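Side-chain contacts in vanadium-dependent bromoperoxidase (Corallina officinalis, PDB 1QHB), which uses vanadate and hydrogen peroxide to brominate organic substrates, working as a homododecamer whose subunits each also bind a stabilising calcium ion: residues A[268-271]-A[276-279]; A[88-93]-A[125-130]; A[583-586]-A[592-595]. All coordinates share one frame; numbering follows the deposited sequence.

Contact 1: residues A[268-271]-A[276-279]; sequences DGEI and ITIS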
ATOM      1  N   ASP A 268     -27.288  12.204  57.864  1.00 14.82           N
ATOM      2  CA  ASP A 268     -28.434  12.985  57.535  1.00 15.34           C
ATOM      3  C   ASP A 268     -28.532  13.235  56.035  1.00 15.67           C
ATOM      4  O   ASP A 268     -29.226  14.152  55.594  1.00 16.95           O
ATOM      5  CB  ASP A 268     -28.514  14.287  58.337  1.00 21.32           C
ATOM      6  CG  ASP A 268     -29.967  14.767  58.360  1.00 25.68           C
ATOM      7  OD1 ASP A 268     -30.904  13.941  58.363  1.00 27.57           O
ATOM      8  OD2 ASP A 268     -30.089  16.007  58.322  1.00 33.16           O
ATOM      9  N   GLY A 269     -27.874  12.402  55.225  1.00 14.62           N
ATOM     10  CA  GLY A 269     -28.032  12.442  53.799  1.00 11.24           C
ATOM     11  C   GLY A 269     -27.258  13.573  53.154  1.00 12.33           C
ATOM     12  O   GLY A 269     -27.664  14.011  52.075  1.00 14.55           O
ATOM     13  N   GLU A 270     -26.156  13.935  53.794  1.00 11.37           N
ATOM     14  CA  GLU A 270     -25.348  15.005  53.217  1.00 11.27           C
ATOM     15  C   GLU A 270     -24.075  14.442  52.564  1.00 15.14           C
ATOM     16  O   GLU A 270     -23.232  13.928  53.338  1.00 10.54           O
ATOM     17  CB  GLU A 270     -24.938  15.995  54.278  1.00 15.22           C
ATOM     18  CG  GLU A 270     -26.108  16.783  54.870  1.00 25.46           C
ATOM     19  CD  GLU A 270     -26.929  17.586  53.877  1.00 35.92           C
ATOM     20  OE1 GLU A 270     -26.389  18.030  52.838  1.00 40.10           O
ATOM     21  OE2 GLU A 270     -28.149  17.816  54.038  1.00 47.68           O
ATOM     22  N   ILE A 271     -23.904  14.475  51.227  1.00 11.68           N
ATOM     23  CA  ILE A 271     -22.707  14.023  50.548  1.00 12.77           C
ATOM     24  C   ILE A 271     -21.712  15.183  50.493  1.00 11.18           C
ATOM     25  O   ILE A 271     -22.105  16.253  49.964  1.00 12.16           O
ATOM     26  CB  ILE A 271     -22.907  13.564  49.068  1.00 13.09           C
ATOM     27  CG1 ILE A 271     -24.039  12.518  49.060  1.00  9.11           C
ATOM     28  CG2 ILE A 271     -21.652  13.062  48.389  1.00  7.85           C
ATOM     29  CD1 ILE A 271     -24.502  12.309  47.622  1.00 10.06           C
ATOM     30  N   ILE A 276     -18.482  21.829  49.406  1.00 11.85           N
ATOM     31  CA  ILE A 276     -19.903  22.112  49.505  1.00  7.46           C
ATOM     32  C   ILE A 276     -20.665  20.803  49.633  1.00  9.56           C
ATOM     33  O   ILE A 276     -20.059  19.788  50.000  1.00  9.33           O
ATOM     34  CB  ILE A 276     -20.490  22.973  48.375  1.00 10.13           C
ATOM     35  CG1 ILE A 276     -20.341  22.319  47.020  1.00 10.92           C
ATOM     36  CG2 ILE A 276     -19.761  24.325  48.398  1.00 10.38           C
ATOM     37  CD1 ILE A 276     -20.881  23.142  45.836  1.00  7.33           C
ATOM     38  N   THR A 277     -22.001  20.783  49.481  1.00  7.51           N
ATOM     39  CA  THR A 277     -22.709  19.556  49.732  1.00  8.88           C
ATOM     40  C   THR A 277     -23.829  19.257  48.764  1.00 10.36           C
ATOM     41  O   THR A 277     -24.434  20.132  48.172  1.00 11.59           O
ATOM     42  CB  THR A 277     -23.404  19.490  51.140  1.00 13.00           C
ATOM     43  OG1 THR A 277     -24.162  20.706  51.322  1.00 11.10           O
ATOM     44  CG2 THR A 277     -22.405  19.386  52.269  1.00 11.17           C
ATOM     45  N   ILE A 278     -24.101  17.953  48.680  1.00 10.38           N
ATOM     46  CA  ILE A 278     -25.260  17.454  47.966  1.00 10.29           C
ATOM     47  C   ILE A 278     -26.211  16.884  49.037  1.00 12.22           C
ATOM     48  O   ILE A 278     -25.781  16.075  49.857  1.00 10.92           O
ATOM     49  CB  ILE A 278     -24.939  16.334  46.982  1.00 15.08           C
ATOM     50  CG1 ILE A 278     -24.062  16.846  45.830  1.00 12.18           C
ATOM     51  CG2 ILE A 278     -26.225  15.710  46.445  1.00  7.28           C
ATOM     52  CD1 ILE A 278     -23.270  15.766  45.128  1.00 11.62           C
ATOM     53  N   SER A 279     -27.475  17.229  48.950  1.00 10.43           N
ATOM     54  CA  SER A 279     -28.446  16.664  49.878  1.00 12.72           C
ATOM     55  C   SER A 279     -29.140  15.501  49.159  1.00 12.95           C
ATOM     56  O   SER A 279     -29.542  15.770  48.032  1.00 11.32           O
ATOM     57  CB  SER A 279     -29.495  17.765  50.212  1.00 13.75           C
ATOM     58  OG  SER A 279     -30.582  17.108  50.847  1.00 12.59           O
TER
HETATM   59  O   HOH W   1     -30.255  16.399  53.421  1.00 26.42           O
HETATM   60  O   HOH W   2     -26.919  19.857  51.085  1.00 45.74           O
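Ile271 and Ile278 face each other as an antiparallel hydrogen-bonded pair, with Ile271 N to Ile278 O at 2.8 Å and Ile278 N to Ile271 O at 2.9 Å. Both donors lie in the plane of the carbonyl they meet. On the same face the two isoleucine side chains cross at a slant, and CD1 of Ile271 comes to 4.0 Å from CG2 of Ile278. That branch of Ile278 stands anti to the backbone N, which puts it against Ile271. Asn341 of helix 337-349 touches both isoleucines, so this greasy face is covered by a helix. The strands form a beta hairpin, with 270-273 the outer strand and 276-285 the middle one of a three-stranded antiparallel sheet. Residues Thr277 to Ser279 also pair with a strand of a second subunit, so the sheet continues across the interface.

Glu270 and Ser279, a non-hydrogen-bonded pair, occupy the other face. The Glu270 chain bends at chi2 (-58°), which brings its carboxylate over the neighbouring strand. Each oxygen accepts a hydrogen bond from a water. The water on OE2, 2.6 Å away, accepts from Ser279 OG. The same water also reaches Asp268 O, and the Asp268 carboxylate forms a salt bridge with Arg281. The water on OE1, also at 2.6 Å, reaches Thr277 OG1.

Contact 2: residues A[88-93]-A[125-130]; sequences KEIAAL and NSSAGL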
ATOM      1  N   LYS A  88     -34.718  18.169   7.313  1.00 31.00           N
ATOM      2  CA  LYS A  88     -35.901  18.616   6.587  1.00 35.61           C
ATOM      3  C   LYS A  88     -36.941  17.513   6.546  1.00 34.49           C
ATOM      4  O   LYS A  88     -38.152  17.751   6.668  1.00 37.25           O
ATOM      5  CB  LYS A  88     -35.571  19.041   5.156  1.00 44.57           C
ATOM      6  CG  LYS A  88     -34.438  20.045   5.009  1.00 62.49           C
ATOM      7  CD  LYS A  88     -34.146  20.332   3.539  1.00 76.12           C
ATOM      8  CE  LYS A  88     -35.277  21.120   2.897  1.00 86.04           C
ATOM      9  NZ  LYS A  88     -35.217  21.091   1.406  1.00 92.75           N
ATOM     10  N   GLU A  89     -36.487  16.268   6.428  1.00 33.57           N
ATOM     11  CA  GLU A  89     -37.418  15.125   6.341  1.00 30.72           C
ATOM     12  C   GLU A  89     -38.121  14.961   7.660  1.00 27.86           C
ATOM     13  O   GLU A  89     -39.312  14.669   7.730  1.00 25.24           O
ATOM     14  CB  GLU A  89     -36.628  13.884   5.942  1.00 23.57           C
ATOM     15  CG  GLU A  89     -37.461  12.754   5.422  1.00 37.27           C
ATOM     16  CD  GLU A  89     -36.609  11.565   5.007  1.00 40.18           C
ATOM     17  OE1 GLU A  89     -35.447  11.781   4.623  1.00 38.90           O
ATOM     18  OE2 GLU A  89     -37.186  10.457   5.085  1.00 44.02           O
ATOM     19  N   ILE A  90     -37.373  15.182   8.757  1.00 26.77           N
ATOM     20  CA  ILE A  90     -38.031  15.097  10.074  1.00 26.34           C
ATOM     21  C   ILE A  90     -39.015  16.258  10.242  1.00 28.17           C
ATOM     22  O   ILE A  90     -40.065  16.167  10.897  1.00 25.66           O
ATOM     23  CB  ILE A  90     -36.972  15.141  11.171  1.00 26.06           C
ATOM     24  CG1 ILE A  90     -36.081  13.899  11.108  1.00 30.50           C
ATOM     25  CG2 ILE A  90     -37.641  15.212  12.546  1.00 27.23           C
ATOM     26  CD1 ILE A  90     -34.726  14.092  11.789  1.00 28.96           C
ATOM     27  N   ALA A  91     -38.703  17.418   9.634  1.00 26.73           N
ATOM     28  CA  ALA A  91     -39.589  18.573   9.782  1.00 28.82           C
ATOM     29  C   ALA A  91     -40.876  18.440   8.967  1.00 29.05           C
ATOM     30  O   ALA A  91     -41.891  19.078   9.259  1.00 28.60           O
ATOM     31  CB  ALA A  91     -38.801  19.812   9.388  1.00 23.84           C
ATOM     32  N   ALA A  92     -40.876  17.601   7.933  1.00 26.64           N
ATOM     33  CA  ALA A  92     -42.079  17.436   7.117  1.00 28.76           C
ATOM     34  C   ALA A  92     -42.996  16.357   7.668  1.00 27.11           C
ATOM     35  O   ALA A  92     -43.976  15.998   6.994  1.00 27.69           O
ATOM     36  CB  ALA A  92     -41.644  17.180   5.674  1.00 24.23           C
ATOM     37  N   LEU A  93     -42.715  15.786   8.838  1.00 24.77           N
ATOM     38  CA  LEU A  93     -43.561  14.713   9.343  1.00 23.10           C
ATOM     39  C   LEU A  93     -44.844  15.291   9.923  1.00 24.00           C
ATOM     40  O   LEU A  93     -44.891  16.447  10.297  1.00 23.21           O
ATOM     41  CB  LEU A  93     -42.894  13.923  10.459  1.00 19.77           C
ATOM     42  CG  LEU A  93     -41.664  13.090  10.049  1.00 27.25           C
ATOM     43  CD1 LEU A  93     -40.986  12.563  11.295  1.00 21.14           C
ATOM     44  CD2 LEU A  93     -42.050  11.977   9.086  1.00 19.61           C
ATOM     45  N   ASN A 125     -34.232  13.434  19.378  1.00 20.83           N
ATOM     46  CA  ASN A 125     -33.100  12.742  18.762  1.00 21.09           C
ATOM     47  C   ASN A 125     -33.465  11.390  18.166  1.00 19.17           C
ATOM     48  O   ASN A 125     -32.883  10.331  18.502  1.00 16.90           O
ATOM     49  CB  ASN A 125     -32.021  12.461  19.826  1.00 24.47           C
ATOM     50  CG  ASN A 125     -31.439  13.749  20.386  1.00 34.13           C
ATOM     51  OD1 ASN A 125     -31.517  13.990  21.597  1.00 28.44           O
ATOM     52  ND2 ASN A 125     -30.890  14.538  19.469  1.00 24.92           N
ATOM     53  N   SER A 126     -34.384  11.412  17.206  1.00 14.77           N
ATOM     54  CA  SER A 126     -34.805  10.174  16.562  1.00 18.00           C
ATOM     55  C   SER A 126     -33.721   9.572  15.698  1.00 17.56           C
ATOM     56  O   SER A 126     -33.873   8.385  15.402  1.00 21.00           O
ATOM     57  CB  SER A 126     -36.072  10.412  15.761  1.00 20.66           C
ATOM     58  OG  SER A 126     -36.010  11.729  15.180  1.00 22.52           O
ATOM     59  N   SER A 127     -32.628  10.223  15.390  1.00 18.22           N
ATOM     60  CA  SER A 127     -31.541   9.666  14.577  1.00 20.31           C
ATOM     61  C   SER A 127     -30.192   9.691  15.285  1.00 19.63           C
ATOM     62  O   SER A 127     -29.121   9.463  14.678  1.00 17.55           O
ATOM     63  CB  SER A 127     -31.497  10.430  13.241  1.00 22.70           C
ATOM     64  OG  SER A 127     -32.716  10.185  12.503  1.00 21.42           O
ATOM     65  N   ALA A 128     -30.191   9.815  16.634  1.00 14.54           N
ATOM     66  CA  ALA A 128     -28.949   9.724  17.382  1.00 15.50           C
ATOM     67  C   ALA A 128     -28.230   8.383  17.171  1.00 16.15           C
ATOM     68  O   ALA A 128     -27.043   8.342  17.393  1.00 15.70           O
ATOM     69  CB  ALA A 128     -29.237   9.876  18.871  1.00 14.48           C
ATOM     70  N   GLY A 129     -28.865   7.306  16.724  1.00 12.74           N
ATOM     71  CA  GLY A 129     -28.255   6.020  16.492  1.00 12.01           C
ATOM     72  C   GLY A 129     -27.468   5.971  15.207  1.00 14.00           C
ATOM     73  O   GLY A 129     -26.801   4.960  14.946  1.00 13.87           O
ATOM     74  N   LEU A 130     -27.436   7.052  14.422  1.00 12.14           N
ATOM     75  CA  LEU A 130     -26.675   7.119  13.201  1.00 11.22           C
ATOM     76  C   LEU A 130     -25.348   7.768  13.515  1.00 12.48           C
ATOM     77  O   LEU A 130     -24.471   7.771  12.675  1.00 13.79           O
ATOM     78  CB  LEU A 130     -27.358   7.969  12.147  1.00  9.47           C
ATOM     79  CG  LEU A 130     -28.736   7.461  11.687  1.00 19.37           C
ATOM     80  CD1 LEU A 130     -29.267   8.366  10.569  1.00 18.61           C
ATOM     81  CD2 LEU A 130     -28.711   6.051  11.116  1.00 15.99           C
TER
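Ile90 meets Ser126 and Ser127 through a single methyl group. Its CD1 lies 4.3 Å from Ser126 OG and 4.5 Å from Ser127 OG. Nothing else of segment 88-93 comes as near to segment 125-130, and the two backbones stay well apart, with the CA atoms of Ile90 and Ser126 8.8 Å from each other. The side chain of Ile90 extends from the short helix 87-91 toward the loop, with CD1 at its far end (chi2 159°). The serines occupy the middle of a type I beta turn from Asn125 to Ala128, and both hydroxyls face the helix.

All three touching residues are buried, but the close packing comes largely from around them. Ile90 also rests on Ala81 of helix 72-84, and Ser126 on Phe399 of helix 376-402. A second subunit closes in as well: its Gln368 packs on Ile90 and accepts a bond from Ser126 N. Gln368 is a calcium ligand. The loose part is the approach of Ile90 to the serines itself, which buries 75 Å² in all. On the solvent side, Ala92 is exposed just past the helix end.

Ser126 lies about 7 Å, side chain to side chain, from His478, probably an active-site residue. The Ser127 hydroxyl is bonded to the carbonyl oxygen of Ile82. At the distances given, the segments share only weak van der Waals contact, methyl against hydroxyl oxygen, while the polar groups of the turn find their partners elsewhere.

Contact 3: residues A[583-586]-A[592-595]; sequences FFNL and TTIQ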
ATOM      1  N   PHE A 583      -4.260  -3.586  35.232  1.00 19.92           N
ATOM      2  CA  PHE A 583      -5.511  -3.992  34.562  1.00 16.42           C
ATOM      3  C   PHE A 583      -6.638  -3.673  35.523  1.00 15.30           C
ATOM      4  O   PHE A 583      -6.450  -3.492  36.720  1.00 15.52           O
ATOM      5  CB  PHE A 583      -5.480  -5.445  34.143  1.00 13.13           C
ATOM      6  CG  PHE A 583      -5.391  -6.380  35.309  1.00 18.40           C
ATOM      7  CD1 PHE A 583      -4.154  -6.738  35.823  1.00 14.13           C
ATOM      8  CD2 PHE A 583      -6.543  -6.864  35.905  1.00 15.91           C
ATOM      9  CE1 PHE A 583      -4.067  -7.588  36.904  1.00 16.76           C
ATOM     10  CE2 PHE A 583      -6.481  -7.725  37.001  1.00 14.52           C
ATOM     11  CZ  PHE A 583      -5.236  -8.094  37.475  1.00 13.28           C
ATOM     12  N   PHE A 584      -7.809  -3.582  34.942  1.00 15.32           N
ATOM     13  CA  PHE A 584      -9.029  -3.377  35.719  1.00 14.05           C
ATOM     14  C   PHE A 584      -9.608  -4.783  35.913  1.00 16.21           C
ATOM     15  O   PHE A 584      -9.733  -5.598  35.011  1.00 15.63           O
ATOM     16  CB  PHE A 584     -10.026  -2.527  34.961  1.00  9.45           C
ATOM     17  CG  PHE A 584      -9.688  -1.078  34.797  1.00 16.76           C
ATOM     18  CD1 PHE A 584      -9.891  -0.236  35.891  1.00 13.43           C
ATOM     19  CD2 PHE A 584      -9.199  -0.569  33.609  1.00 14.36           C
ATOM     20  CE1 PHE A 584      -9.641   1.127  35.788  1.00 17.99           C
ATOM     21  CE2 PHE A 584      -8.908   0.801  33.535  1.00 16.87           C
ATOM     22  CZ  PHE A 584      -9.148   1.619  34.614  1.00 16.96           C
ATOM     23  N   ASN A 585      -9.930  -5.054  37.159  1.00 13.37           N
ATOM     24  CA  ASN A 585     -10.607  -6.269  37.580  1.00 15.21           C
ATOM     25  C   ASN A 585     -12.107  -5.948  37.554  1.00 15.72           C
ATOM     26  O   ASN A 585     -12.461  -5.090  38.355  1.00 16.65           O
ATOM     27  CB  ASN A 585     -10.168  -6.723  38.967  1.00 14.11           C
ATOM     28  CG  ASN A 585     -10.915  -7.983  39.374  1.00 24.12           C
ATOM     29  OD1 ASN A 585     -10.365  -9.076  39.328  1.00 25.78           O
ATOM     30  ND2 ASN A 585     -12.171  -7.806  39.756  1.00 22.87           N
ATOM     31  N   LEU A 586     -12.916  -6.537  36.673  1.00 13.02           N
ATOM     32  CA  LEU A 586     -14.328  -6.133  36.647  1.00  9.73           C
ATOM     33  C   LEU A 586     -15.335  -7.251  36.811  1.00 11.65           C
ATOM     34  O   LEU A 586     -15.504  -8.141  35.963  1.00 15.47           O
ATOM     35  CB  LEU A 586     -14.602  -5.374  35.343  1.00 12.00           C
ATOM     36  CG  LEU A 586     -16.051  -5.199  34.858  1.00 17.79           C
ATOM     37  CD1 LEU A 586     -16.843  -4.382  35.858  1.00 17.74           C
ATOM     38  CD2 LEU A 586     -16.048  -4.546  33.498  1.00 21.39           C
ATOM     39  N   THR A 592     -19.266 -13.320  36.446  1.00 15.83           N
ATOM     40  CA  THR A 592     -17.903 -13.660  36.102  1.00 12.70           C
ATOM     41  C   THR A 592     -17.077 -12.393  36.110  1.00 14.82           C
ATOM     42  O   THR A 592     -17.609 -11.286  36.170  1.00 15.97           O
ATOM     43  CB  THR A 592     -17.856 -14.314  34.705  1.00 18.44           C
ATOM     44  OG1 THR A 592     -18.237 -13.323  33.741  1.00  9.21           O
ATOM     45  CG2 THR A 592     -18.817 -15.489  34.610  1.00  6.72           C
ATOM     46  N   THR A 593     -15.769 -12.550  36.086  1.00 11.63           N
ATOM     47  CA  THR A 593     -14.870 -11.407  36.103  1.00 14.41           C
ATOM     48  C   THR A 593     -14.113 -11.272  34.784  1.00 13.69           C
ATOM     49  O   THR A 593     -13.715 -12.310  34.282  1.00 14.56           O
ATOM     50  CB  THR A 593     -13.959 -11.535  37.332  1.00  9.84           C
ATOM     51  OG1 THR A 593     -14.799 -11.082  38.429  1.00 18.06           O
ATOM     52  CG2 THR A 593     -12.738 -10.676  37.360  1.00 16.37           C
ATOM     53  N   ILE A 594     -13.933 -10.044  34.273  1.00 12.20           N
ATOM     54  CA  ILE A 594     -13.068  -9.896  33.100  1.00 11.97           C
ATOM     55  C   ILE A 594     -11.917  -9.019  33.509  1.00 11.66           C
ATOM     56  O   ILE A 594     -12.119  -8.125  34.319  1.00 12.79           O
ATOM     57  CB  ILE A 594     -13.764  -9.374  31.828  1.00 12.73           C
ATOM     58  CG1 ILE A 594     -12.726  -9.315  30.708  1.00 11.45           C
ATOM     59  CG2 ILE A 594     -14.482  -8.062  32.066  1.00  9.35           C
ATOM     60  CD1 ILE A 594     -13.317  -8.945  29.380  1.00 22.67           C
ATOM     61  N   GLN A 595     -10.678  -9.283  33.086  1.00 11.46           N
ATOM     62  CA  GLN A 595      -9.551  -8.426  33.451  1.00 10.22           C
ATOM     63  C   GLN A 595      -9.174  -7.684  32.183  1.00 14.23           C
ATOM     64  O   GLN A 595      -9.024  -8.269  31.114  1.00 11.82           O
ATOM     65  CB  GLN A 595      -8.399  -9.293  33.971  1.00  8.80           C
ATOM     66  CG  GLN A 595      -8.794 -10.009  35.271  1.00 18.06           C
ATOM     67  CD  GLN A 595      -7.802 -11.110  35.642  1.00 21.98           C
ATOM     68  OE1 GLN A 595      -6.744 -10.813  36.198  1.00 22.08           O
ATOM     69  NE2 GLN A 595      -8.130 -12.377  35.362  1.00 16.91           N
TER
HETATM   70  O   HOH W   3     -14.130  -9.604  40.991  1.00 25.86           O
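Phe583 and Gln595 lie side by side and point the same way, the ring and amide planes 60° apart. CD2 of the ring is 3.6 Å from Gln595 CB, and CE2 is 3.2 Å from Gln595 OE1. The amide oxygen approaches the ring obliquely. Its stronger partner is Arg403 of a neighbouring subunit, and Gln595 NE2 donates a hydrogen bond to Ile401 O of that same subunit. Replacing Phe583 by an alanine would probably open a gap beside Gln595 CB and CG and leave its chain less fixed on that side.

Strands 585-587 and 593-595 form a two-stranded antiparallel beta hairpin at the C terminus. Leu586 and Ile594 are its hydrogen-bonded pair, with Leu586 N to Ile594 O at 2.9 Å. The return bond, Ile594 N to Leu586 O, is 3.0 Å long and its donor is tilted 28° from the carbonyl plane. On the face opposite Asn585 and Gln595, Leu586 CD2 meets Ile594 CG2 at 4.1 Å, and Leu586 also touches helices 484-499 and 553-574.

On the face of Gln595, Asn585 and Thr593 cross at about a right angle. The Thr593 methyl CG2 sits 3.5 Å from Asn585 OD1. A water joins Asn585 ND2 to Thr593 OG1.

In the fold
From the N terminus the contacts come in series, and none encloses or crosses another. Contact 2 is first. It closes a loop of 31 residues, bringing the turn after strand 123-124 back to helix 87-91. Contact 1 follows and closes the short hairpin between strands 270-273 and 276-285, with four residues between the segments. Contact 3 comes last. With five residues between its segments, it closes the C-terminal hairpin, set against helices 484-499 and 553-574. The three sites are separate: contacts 1 and 2 have centres 41 Å apart, contacts 1 and 3 32 Å. Contacts 1 and 2 both meet the second subunit, while contact 3 meets a different one, so all three border interfaces of the dodecamer.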